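PDB 1O6A: putative flagellar motor switch protein FliN from Thermotoga maritima, which probably forms part of the switch complex, or C-ring, at the base of the bacterial flagellar motor, where the direction of rotation is set. Local coordinates for residues A[34-37]-A[43-46]; A[55-60]-A[65-70]; A[82-85]-A[89-92]. All blocks are in the same frame, centred on the assembly; numbering follows the deposited sequence.

Contact 1: A[34-37]-A[43-46]; sequences LKRV and GSII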
ATOM      1  N   LEU A  34     -14.365  -5.504  13.786  1.00 12.94           N
ATOM      2  CA  LEU A  34     -13.597  -5.073  14.939  1.00 14.20           C
ATOM      3  C   LEU A  34     -13.277  -6.251  15.817  1.00 13.53           C
ATOM      4  O   LEU A  34     -12.163  -6.371  16.306  1.00 13.30           O
ATOM      5  CB  LEU A  34     -14.379  -4.044  15.727  1.00 14.26           C
ATOM      6  CG  LEU A  34     -13.726  -3.572  17.024  1.00 15.49           C
ATOM      7  CD1 LEU A  34     -12.356  -2.985  16.762  1.00 18.39           C
ATOM      8  CD2 LEU A  34     -14.654  -2.559  17.704  1.00 20.29           C
ATOM      9  N   LYS A  35     -14.244  -7.146  16.011  1.00 15.25           N
ATOM     10  CA  LYS A  35     -14.004  -8.356  16.782  1.00 16.48           C
ATOM     11  C   LYS A  35     -12.797  -9.138  16.278  1.00 14.66           C
ATOM     12  O   LYS A  35     -11.956  -9.540  17.076  1.00 12.02           O
ATOM     13  CB  LYS A  35     -15.248  -9.252  16.822  1.00 20.05           C
ATOM     14  CG  LYS A  35     -15.041 -10.598  17.468  1.00 24.74           C
ATOM     15  CD  LYS A  35     -16.381 -11.349  17.551  1.00 34.83           C
ATOM     16  CE  LYS A  35     -16.260 -12.641  18.334  1.00 37.75           C
ATOM     17  NZ  LYS A  35     -15.775 -13.736  17.445  1.00 41.48           N
ATOM     18  N   ARG A  36     -12.696  -9.345  14.965  1.00 12.86           N
ATOM     19  CA  ARG A  36     -11.583 -10.090  14.416  1.00 15.17           C
ATOM     20  C   ARG A  36     -10.263  -9.325  14.628  1.00 13.58           C
ATOM     21  O   ARG A  36      -9.266  -9.916  14.998  1.00 11.90           O
ATOM     22  CB  ARG A  36     -11.824 -10.403  12.948  1.00 13.42           C
ATOM     23  CG  ARG A  36     -10.635 -10.864  12.146  1.00 23.77           C
ATOM     24  CD  ARG A  36      -9.995 -12.151  12.585  1.00 30.04           C
ATOM     25  NE  ARG A  36      -8.903 -12.566  11.664  1.00 29.69           N
ATOM     26  CZ  ARG A  36      -7.893 -13.413  12.013  1.00 33.72           C
ATOM     27  NH1 ARG A  36      -7.841 -13.910  13.241  1.00 32.49           N
ATOM     28  NH2 ARG A  36      -6.941 -13.757  11.121  1.00 35.46           N
ATOM     29  N   VAL A  37     -10.300  -7.995  14.499  1.00 12.98           N
ATOM     30  CA  VAL A  37      -9.111  -7.183  14.696  1.00 14.56           C
ATOM     31  C   VAL A  37      -8.606  -7.349  16.129  1.00 14.56           C
ATOM     32  O   VAL A  37      -7.408  -7.494  16.353  1.00 14.03           O
ATOM     33  CB  VAL A  37      -9.377  -5.692  14.387  1.00 15.03           C
ATOM     34  CG1 VAL A  37      -8.163  -4.847  14.739  1.00 22.79           C
ATOM     35  CG2 VAL A  37      -9.642  -5.515  12.972  1.00 17.61           C
ATOM     36  N   GLY A  43       1.190 -14.592  14.291  1.00 12.19           N
ATOM     37  CA  GLY A  43       0.877 -15.709  13.411  1.00 12.94           C
ATOM     38  C   GLY A  43      -0.461 -15.684  12.666  1.00 10.59           C
ATOM     39  O   GLY A  43      -0.638 -16.431  11.754  1.00 11.54           O
ATOM     40  N   SER A  44      -1.380 -14.791  12.997  1.00  9.58           N
ATOM     41  CA  SER A  44      -2.664 -14.779  12.386  1.00  9.85           C
ATOM     42  C   SER A  44      -2.478 -14.535  10.921  1.00 13.38           C
ATOM     43  O   SER A  44      -1.570 -13.817  10.508  1.00 12.05           O
ATOM     44  CB  SER A  44      -3.557 -13.669  12.903  1.00 12.73           C
ATOM     45  OG  SER A  44      -4.135 -13.978  14.135  1.00 10.30           O
ATOM     46  N   ILE A  45      -3.349 -15.133  10.134  1.00 12.81           N
ATOM     47  CA  ILE A  45      -3.223 -15.026   8.691  1.00 14.62           C
ATOM     48  C   ILE A  45      -4.424 -14.261   8.148  1.00 16.90           C
ATOM     49  O   ILE A  45      -5.606 -14.559   8.467  1.00 13.57           O
ATOM     50  CB  ILE A  45      -3.014 -16.403   8.073  1.00 17.84           C
ATOM     51  CG1 ILE A  45      -1.530 -16.775   8.281  1.00 20.88           C
ATOM     52  CG2 ILE A  45      -3.343 -16.342   6.559  1.00 22.10           C
ATOM     53  CD1 ILE A  45      -1.182 -18.118   8.013  1.00 26.58           C
ATOM     54  N   ILE A  46      -4.113 -13.240   7.368  1.00 14.35           N
ATOM     55  CA  ILE A  46      -5.111 -12.365   6.747  1.00 14.98           C
ATOM     56  C   ILE A  46      -5.037 -12.565   5.235  1.00 14.94           C
ATOM     57  O   ILE A  46      -4.010 -12.298   4.605  1.00 14.91           O
ATOM     58  CB  ILE A  46      -4.843 -10.892   7.077  1.00 14.82           C
ATOM     59  CG1 ILE A  46      -4.818 -10.655   8.605  1.00 22.36           C
ATOM     60  CG2 ILE A  46      -5.843  -9.949   6.326  1.00 17.61           C
ATOM     61  CD1 ILE A  46      -4.336  -9.278   8.955  1.00 25.75           C
TER
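Arg36 swings CG opposite its backbone nitrogen (chi1 165°) and bends at chi2 (62°), which takes the side chain off helix 34-39 and carries its guanidinium across to the start of strand 45-51, where Ser44 and Ile45 receive it. The rest of the chain runs extended, and the charged end does the touching. NH2 leads: it lies 3.1 Å from the backbone oxygen Ile45 O, which sits at the edge of the guanidinium and near its plane. The same nitrogen is 3.8 Å from Ser44 CB, while NH1 stands 3.8 Å from Ser44 OG. The serine hydroxyl has a stronger partner close by, since OG lies beside its own backbone nitrogen and is hydrogen-bonded to the backbone N of Ile41 in the connecting loop. Ile45 turns its side chain away from the helix, so it meets Arg36 through the backbone.

This is a small contact that bridges the helix and the strand that follows it, at a place where two subunits come together. Ile45 and Ile46 pair in an antiparallel ladder with a strand of the second subunit, and Ser44 packs on Ile81 of that chain. Within their own chain, Val37 and Ile46 both lie against Met32 of strand 20-33.

Chemically, the contact sets a long, charged side chain beside neutral oxygen atoms, with no carboxylate from either segment to meet it. The attraction is therefore likely to be modest, a positive group drawn toward the negative end of a carbonyl dipole.

Contact 2: A[55-60]-A[65-70]; sequences PVDILV and IARGEV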
ATOM      1  N   PRO A  55      -0.365  -7.812 -10.452  1.00 12.16           N
ATOM      2  CA  PRO A  55       0.637  -6.847 -10.007  1.00 14.26           C
ATOM      3  C   PRO A  55       0.200  -6.118  -8.723  1.00 14.33           C
ATOM      4  O   PRO A  55      -0.974  -6.214  -8.343  1.00 18.72           O
ATOM      5  CB  PRO A  55       0.675  -5.851 -11.180  1.00 15.69           C
ATOM      6  CG  PRO A  55      -0.748  -5.855 -11.694  1.00 13.51           C
ATOM      7  CD  PRO A  55      -1.171  -7.287 -11.570  1.00 15.29           C
ATOM      8  N   VAL A  56       1.129  -5.451  -8.058  1.00 13.05           N
ATOM      9  CA  VAL A  56       0.813  -4.650  -6.874  1.00 13.51           C
ATOM     10  C   VAL A  56       0.286  -3.308  -7.333  1.00 12.16           C
ATOM     11  O   VAL A  56       0.527  -2.890  -8.482  1.00 13.95           O
ATOM     12  CB  VAL A  56       2.019  -4.444  -5.932  1.00 13.03           C
ATOM     13  CG1 VAL A  56       2.469  -5.796  -5.411  1.00 22.23           C
ATOM     14  CG2 VAL A  56       3.133  -3.677  -6.577  1.00 20.48           C
ATOM     15  N   ASP A  57      -0.467  -2.666  -6.475  1.00 14.75           N
ATOM     16  CA  ASP A  57      -1.062  -1.385  -6.819  1.00 14.07           C
ATOM     17  C   ASP A  57      -0.222  -0.190  -6.370  1.00 14.85           C
ATOM     18  O   ASP A  57       0.342  -0.199  -5.278  1.00 16.33           O
ATOM     19  CB  ASP A  57      -2.430  -1.263  -6.178  1.00 15.08           C
ATOM     20  CG  ASP A  57      -3.326  -2.439  -6.551  1.00 25.81           C
ATOM     21  OD1 ASP A  57      -3.487  -2.654  -7.773  1.00 17.67           O
ATOM     22  OD2 ASP A  57      -3.767  -3.263  -5.719  1.00 22.25           O
ATOM     23  N   ILE A  58      -0.223   0.864  -7.188  1.00 14.62           N
ATOM     24  CA  ILE A  58       0.572   2.047  -6.898  1.00 12.15           C
ATOM     25  C   ILE A  58      -0.353   3.233  -6.871  1.00 12.31           C
ATOM     26  O   ILE A  58      -0.985   3.526  -7.873  1.00 13.15           O
ATOM     27  CB  ILE A  58       1.624   2.267  -7.999  1.00 12.93           C
ATOM     28  CG1 ILE A  58       2.541   1.043  -8.114  1.00 15.38           C
ATOM     29  CG2 ILE A  58       2.425   3.529  -7.735  1.00 15.02           C
ATOM     30  CD1 ILE A  58       3.237   0.978  -9.423  1.00 20.28           C
ATOM     31  N   LEU A  59      -0.493   3.837  -5.692  1.00 12.11           N
ATOM     32  CA  LEU A  59      -1.429   4.939  -5.472  1.00 14.66           C
ATOM     33  C   LEU A  59      -0.644   6.224  -5.228  1.00 15.39           C
ATOM     34  O   LEU A  59       0.392   6.215  -4.552  1.00 17.69           O
ATOM     35  CB  LEU A  59      -2.322   4.659  -4.273  1.00 14.53           C
ATOM     36  CG  LEU A  59      -3.302   3.499  -4.502  1.00 19.68           C
ATOM     37  CD1 LEU A  59      -2.640   2.162  -4.227  1.00 23.27           C
ATOM     38  CD2 LEU A  59      -4.548   3.695  -3.672  1.00 25.14           C
ATOM     39  N   VAL A  60      -1.179   7.325  -5.734  1.00 15.69           N
ATOM     40  CA  VAL A  60      -0.575   8.620  -5.536  1.00 14.31           C
ATOM     41  C   VAL A  60      -1.655   9.469  -4.914  1.00 16.19           C
ATOM     42  O   VAL A  60      -2.751   9.566  -5.461  1.00 16.43           O
ATOM     43  CB  VAL A  60       0.004   9.196  -6.843  1.00 16.91           C
ATOM     44  CG1 VAL A  60       0.624  10.582  -6.574  1.00 21.79           C
ATOM     45  CG2 VAL A  60       1.067   8.289  -7.386  1.00 18.90           C
ATOM     46  N   ILE A  65      -2.921   4.968  -9.923  1.00 14.27           N
ATOM     47  CA  ILE A  65      -2.481   5.413 -11.258  1.00 15.64           C
ATOM     48  C   ILE A  65      -1.656   4.373 -12.001  1.00 16.50           C
ATOM     49  O   ILE A  65      -1.428   4.506 -13.205  1.00 17.69           O
ATOM     50  CB  ILE A  65      -1.720   6.724 -11.208  1.00 19.06           C
ATOM     51  CG1 ILE A  65      -0.454   6.597 -10.414  1.00 19.01           C
ATOM     52  CG2 ILE A  65      -2.573   7.910 -10.657  1.00 21.35           C
ATOM     53  CD1 ILE A  65       0.641   7.391 -11.050  1.00 32.53           C
ATOM     54  N   ALA A  66      -1.205   3.352 -11.297  1.00 13.63           N
ATOM     55  CA  ALA A  66      -0.290   2.379 -11.873  1.00 13.98           C
ATOM     56  C   ALA A  66      -0.301   1.070 -11.104  1.00 15.13           C
ATOM     57  O   ALA A  66      -0.842   0.981  -9.996  1.00 13.53           O
ATOM     58  CB  ALA A  66       1.112   2.955 -11.920  1.00 15.76           C
ATOM     59  N   ARG A  67       0.238   0.043 -11.733  1.00 12.77           N
ATOM     60  CA  ARG A  67       0.487  -1.245 -11.066  1.00 14.81           C
ATOM     61  C   ARG A  67       1.872  -1.717 -11.456  1.00 14.69           C
ATOM     62  O   ARG A  67       2.461  -1.196 -12.436  1.00 13.71           O
ATOM     63  CB  ARG A  67      -0.605  -2.251 -11.446  1.00 16.05           C
ATOM     64  CG  ARG A  67      -2.019  -1.808 -11.036  1.00 19.50           C
ATOM     65  CD  ARG A  67      -3.113  -2.973 -10.847  1.00 17.88           C
ATOM     66  NE  ARG A  67      -3.225  -3.705 -12.078  1.00 29.47           N
ATOM     67  CZ  ARG A  67      -3.892  -4.846 -12.214  1.00 31.80           C
ATOM     68  NH1 ARG A  67      -4.521  -5.357 -11.190  1.00 24.44           N
ATOM     69  NH2 ARG A  67      -3.892  -5.480 -13.380  1.00 30.20           N
ATOM     70  N   GLY A  68       2.450  -2.620 -10.682  1.00 12.88           N
ATOM     71  CA  GLY A  68       3.777  -3.073 -10.970  1.00 14.53           C
ATOM     72  C   GLY A  68       4.207  -4.326 -10.270  1.00 13.93           C
ATOM     73  O   GLY A  68       3.422  -5.028  -9.629  1.00 15.03           O
ATOM     74  N   GLU A  69       5.478  -4.619 -10.426  1.00 15.08           N
ATOM     75  CA  GLU A  69       6.086  -5.805  -9.837  1.00 15.93           C
ATOM     76  C   GLU A  69       7.194  -5.398  -8.866  1.00 15.94           C
ATOM     77  O   GLU A  69       7.879  -4.399  -9.036  1.00 13.59           O
ATOM     78  CB  GLU A  69       6.584  -6.753 -10.932  1.00 19.06           C
ATOM     79  CG  GLU A  69       7.637  -6.180 -11.847  1.00 17.69           C
ATOM     80  CD  GLU A  69       8.042  -7.119 -12.996  1.00 17.90           C
ATOM     81  OE1 GLU A  69       7.729  -8.332 -12.919  1.00 20.32           O
ATOM     82  OE2 GLU A  69       8.692  -6.640 -13.951  1.00 19.66           O
ATOM     83  N   VAL A  70       7.315  -6.157  -7.788  1.00 15.62           N
ATOM     84  CA  VAL A  70       8.252  -5.862  -6.705  1.00 15.18           C
ATOM     85  C   VAL A  70       9.672  -6.189  -7.128  1.00 19.17           C
ATOM     86  O   VAL A  70       9.923  -7.234  -7.729  1.00 16.26           O
ATOM     87  CB  VAL A  70       7.852  -6.661  -5.404  1.00 15.30           C
ATOM     88  CG1 VAL A  70       8.742  -6.252  -4.250  1.00 19.03           C
ATOM     89  CG2 VAL A  70       6.433  -6.398  -5.069  1.00 20.37           C
TER
HETATM   90  O   HOH W   1      -5.233  -4.137  -8.849  1.00 43.54           O
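Opposite Ile58, Ile65 and Ala66 sit together in a classic beta bulge of the antiparallel hairpin formed by strands 56-60 and 63-73. Ile58 O takes the N-H of Ile65 at 3.2 Å, nearly along its C=O axis, and a weak bond from Ala66 N at 3.4 Å. The side chain of Ile65 crosses that of Val60, CG1 lying 3.8 Å from Val60 CG2, and Ile65 also packs on Leu93 of helix 87-94.

Beyond the bulge, Ala66 O accepts from Ile58 N, and the alanine CB touches Ile58 CD1. Arg67 pairs with Asp57 on the other face of the sheet, a non-hydrogen-bonded pair. Its CG lies beside the backbone N (chi1 -61°), and a bend at chi3 lays the guanidinium under Pro55, whose CG sits 3.2 Å above the plane, over its centre. The Asp57 carboxylate runs alongside, only 19° from coplanar with the guanidinium, yet OD1 and NE stay 4.4 Å apart, beyond a salt bridge. Each charge is paired in other directions, Asp57 with Lys50 and Arg67 with Glu83.

Gly68 then exchanges two backbone bonds with Val56. A CB at Gly68 would point to the face where Ile58 CD1 already lies against the strand. At Val70, CG2 meets Val56 CG1, and Leu27 of the second subunit packs on the valine.

A water links Asp57 and Arg67 without a direct salt bridge: it donates to Asp57 OD1 and accepts from Arg67 NH1 at 2.7 Å, in the plane of the guanidinium.

Contact 3: A[82-85]-A[89-92]; sequences TEIV and ERLE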
ATOM      1  N   THR A  82       4.513  -1.753 -14.432  1.00 14.37           N
ATOM      2  CA  THR A  82       4.078  -2.634 -15.513  1.00 14.66           C
ATOM      3  C   THR A  82       2.805  -2.141 -16.210  1.00 17.75           C
ATOM      4  O   THR A  82       2.508  -2.570 -17.300  1.00 16.03           O
ATOM      5  CB  THR A  82       3.867  -4.042 -15.032  1.00 15.55           C
ATOM      6  OG1 THR A  82       2.865  -4.095 -13.993  1.00 15.75           O
ATOM      7  CG2 THR A  82       5.157  -4.625 -14.415  1.00 19.11           C
ATOM      8  N   GLU A  83       2.017  -1.301 -15.545  1.00 13.16           N
ATOM      9  CA  GLU A  83       0.792  -0.761 -16.104  1.00 14.87           C
ATOM     10  C   GLU A  83       0.688   0.673 -15.597  1.00 14.50           C
ATOM     11  O   GLU A  83       0.902   0.943 -14.428  1.00 13.84           O
ATOM     12  CB  GLU A  83      -0.460  -1.530 -15.660  1.00 16.31           C
ATOM     13  CG  GLU A  83      -0.529  -2.991 -16.081  1.00 22.08           C
ATOM     14  CD  GLU A  83      -1.662  -3.727 -15.398  1.00 32.42           C
ATOM     15  OE1 GLU A  83      -2.710  -3.097 -15.114  1.00 28.08           O
ATOM     16  OE2 GLU A  83      -1.491  -4.922 -15.099  1.00 28.77           O
ATOM     17  N   ILE A  84       0.370   1.601 -16.459  1.00 14.67           N
ATOM     18  CA  ILE A  84       0.157   2.981 -15.961  1.00 14.38           C
ATOM     19  C   ILE A  84      -0.818   3.743 -16.836  1.00 18.19           C
ATOM     20  O   ILE A  84      -0.879   3.504 -18.010  1.00 16.18           O
ATOM     21  CB  ILE A  84       1.513   3.682 -15.800  1.00 14.09           C
ATOM     22  CG1 ILE A  84       1.373   5.001 -15.034  1.00 17.23           C
ATOM     23  CG2 ILE A  84       2.207   3.880 -17.182  1.00 19.39           C
ATOM     24  CD1 ILE A  84       2.702   5.534 -14.555  1.00 19.10           C
ATOM     25  N   VAL A  85      -1.601   4.658 -16.246  1.00 15.82           N
ATOM     26  CA  VAL A  85      -2.483   5.508 -17.040  1.00 18.04           C
ATOM     27  C   VAL A  85      -1.664   6.582 -17.734  1.00 18.71           C
ATOM     28  O   VAL A  85      -0.502   6.844 -17.371  1.00 16.72           O
ATOM     29  CB  VAL A  85      -3.591   6.124 -16.188  1.00 15.23           C
ATOM     30  CG1 VAL A  85      -4.484   5.071 -15.542  1.00 19.74           C
ATOM     31  CG2 VAL A  85      -3.029   7.032 -15.133  1.00 17.81           C
ATOM     32  N   GLU A  89      -4.248  11.421 -17.831  1.00 22.93           N
ATOM     33  CA  GLU A  89      -5.152  10.777 -16.864  1.00 21.50           C
ATOM     34  C   GLU A  89      -4.634  10.874 -15.436  1.00 19.92           C
ATOM     35  O   GLU A  89      -5.422  10.941 -14.490  1.00 19.41           O
ATOM     36  CB  GLU A  89      -5.427   9.328 -17.249  1.00 26.21           C
ATOM     37  CG  GLU A  89      -6.221   9.212 -18.558  1.00 28.16           C
ATOM     38  CD  GLU A  89      -6.328   7.787 -19.112  1.00 40.22           C
ATOM     39  OE1 GLU A  89      -5.369   6.973 -19.014  1.00 41.64           O
ATOM     40  OE2 GLU A  89      -7.390   7.475 -19.694  1.00 48.92           O
ATOM     41  N   ARG A  90      -3.315  10.915 -15.263  1.00 17.49           N
ATOM     42  CA  ARG A  90      -2.741  11.026 -13.920  1.00 18.59           C
ATOM     43  C   ARG A  90      -3.114  12.408 -13.336  1.00 19.20           C
ATOM     44  O   ARG A  90      -3.487  12.533 -12.170  1.00 18.89           O
ATOM     45  CB  ARG A  90      -1.210  10.885 -13.965  1.00 21.53           C
ATOM     46  CG  ARG A  90      -0.689   9.526 -14.336  1.00 20.39           C
ATOM     47  CD  ARG A  90       0.797   9.473 -14.634  1.00 22.99           C
ATOM     48  NE  ARG A  90       1.042   8.729 -15.863  1.00 18.12           N
ATOM     49  CZ  ARG A  90       2.230   8.478 -16.379  1.00 19.42           C
ATOM     50  NH1 ARG A  90       3.349   8.933 -15.807  1.00 18.27           N
ATOM     51  NH2 ARG A  90       2.294   7.765 -17.502  1.00 19.01           N
ATOM     52  N   LEU A  91      -3.010  13.438 -14.161  1.00 18.98           N
ATOM     53  CA  LEU A  91      -3.426  14.780 -13.754  1.00 19.77           C
ATOM     54  C   LEU A  91      -4.884  14.850 -13.378  1.00 21.53           C
ATOM     55  O   LEU A  91      -5.244  15.507 -12.392  1.00 25.87           O
ATOM     56  CB  LEU A  91      -3.178  15.774 -14.885  1.00 21.70           C
ATOM     57  CG  LEU A  91      -1.875  16.531 -14.789  1.00 30.66           C
ATOM     58  CD1 LEU A  91      -1.796  17.502 -15.967  1.00 31.81           C
ATOM     59  CD2 LEU A  91      -1.760  17.277 -13.425  1.00 33.52           C
ATOM     60  N   GLU A  92      -5.728  14.223 -14.193  1.00 23.22           N
ATOM     61  CA  GLU A  92      -7.174  14.262 -13.996  1.00 26.08           C
ATOM     62  C   GLU A  92      -7.508  13.643 -12.652  1.00 25.58           C
ATOM     63  O   GLU A  92      -8.282  14.196 -11.884  1.00 25.62           O
ATOM     64  CB  GLU A  92      -7.914  13.497 -15.102  1.00 27.67           C
ATOM     65  CG  GLU A  92      -8.031  14.243 -16.430  1.00 33.68           C
ATOM     66  CD  GLU A  92      -8.519  13.368 -17.593  1.00 42.54           C
ATOM     67  OE1 GLU A  92      -8.790  12.154 -17.405  1.00 45.02           O
ATOM     68  OE2 GLU A  92      -8.630  13.901 -18.721  1.00 51.90           O
TER
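Arg90 grips Val85 side-on, NE and NH2 both donating to the one carbonyl oxygen at 2.9 Å. Val85 O lies close to the guanidinium plane; NH2 approaches it in the carbonyl plane, whereas NE comes in from above that plane. Over the centre of the guanidinium face stands the end of Ile84, CD1 3.5 Å above it, the two side chains crossing at about a right angle. Nearer the helix backbone, Val85 CG2 lies 3.5 Å from Arg90 CG, the two side chains running in opposite senses. This is the close-packed half, joining the end of strand 76-84 to helix 87-94.

The other half is looser. Glu89 is exposed; its OE1 comes 3.4 Å from Val85 CB, an oxygen against an apolar carbon, and its CB also rests against the valine.

Arg90 also reaches across the subunit interface: NH1 donates to the backbone oxygens of Val37 and Met40 of the second subunit. A leucine in its place would probably leave Val85 O without either donor and rob those two carbonyls of the NH1 group they both bind. With three backbone oxygens gathered around it, this largely buried cation is probably stabilised by carbonyl dipoles, and it ties strand, helix and neighbouring subunit together.

How the contacts relate
The three contacts follow one another along the chain, each closing before the next opens. Contact 1 stands apart, its centre about 25 Å from that of contact 2 and 34 Å from that of contact 3, on the opposite side of the chain's centre from the latter. Contacts 2 and 3 adjoin, with centres 11 Å apart, because strands 63-73 and 76-84 are neighbours in the same antiparallel sheet; a probable backbone hydrogen bond between Thr82 N and Arg67 O joins them. All three touch the second subunit. Contacts 1 and 3 even meet across the subunit interface, helix segment 34-37 of one chain against helix segment 89-92 of the other, as befits an intertwined dimer.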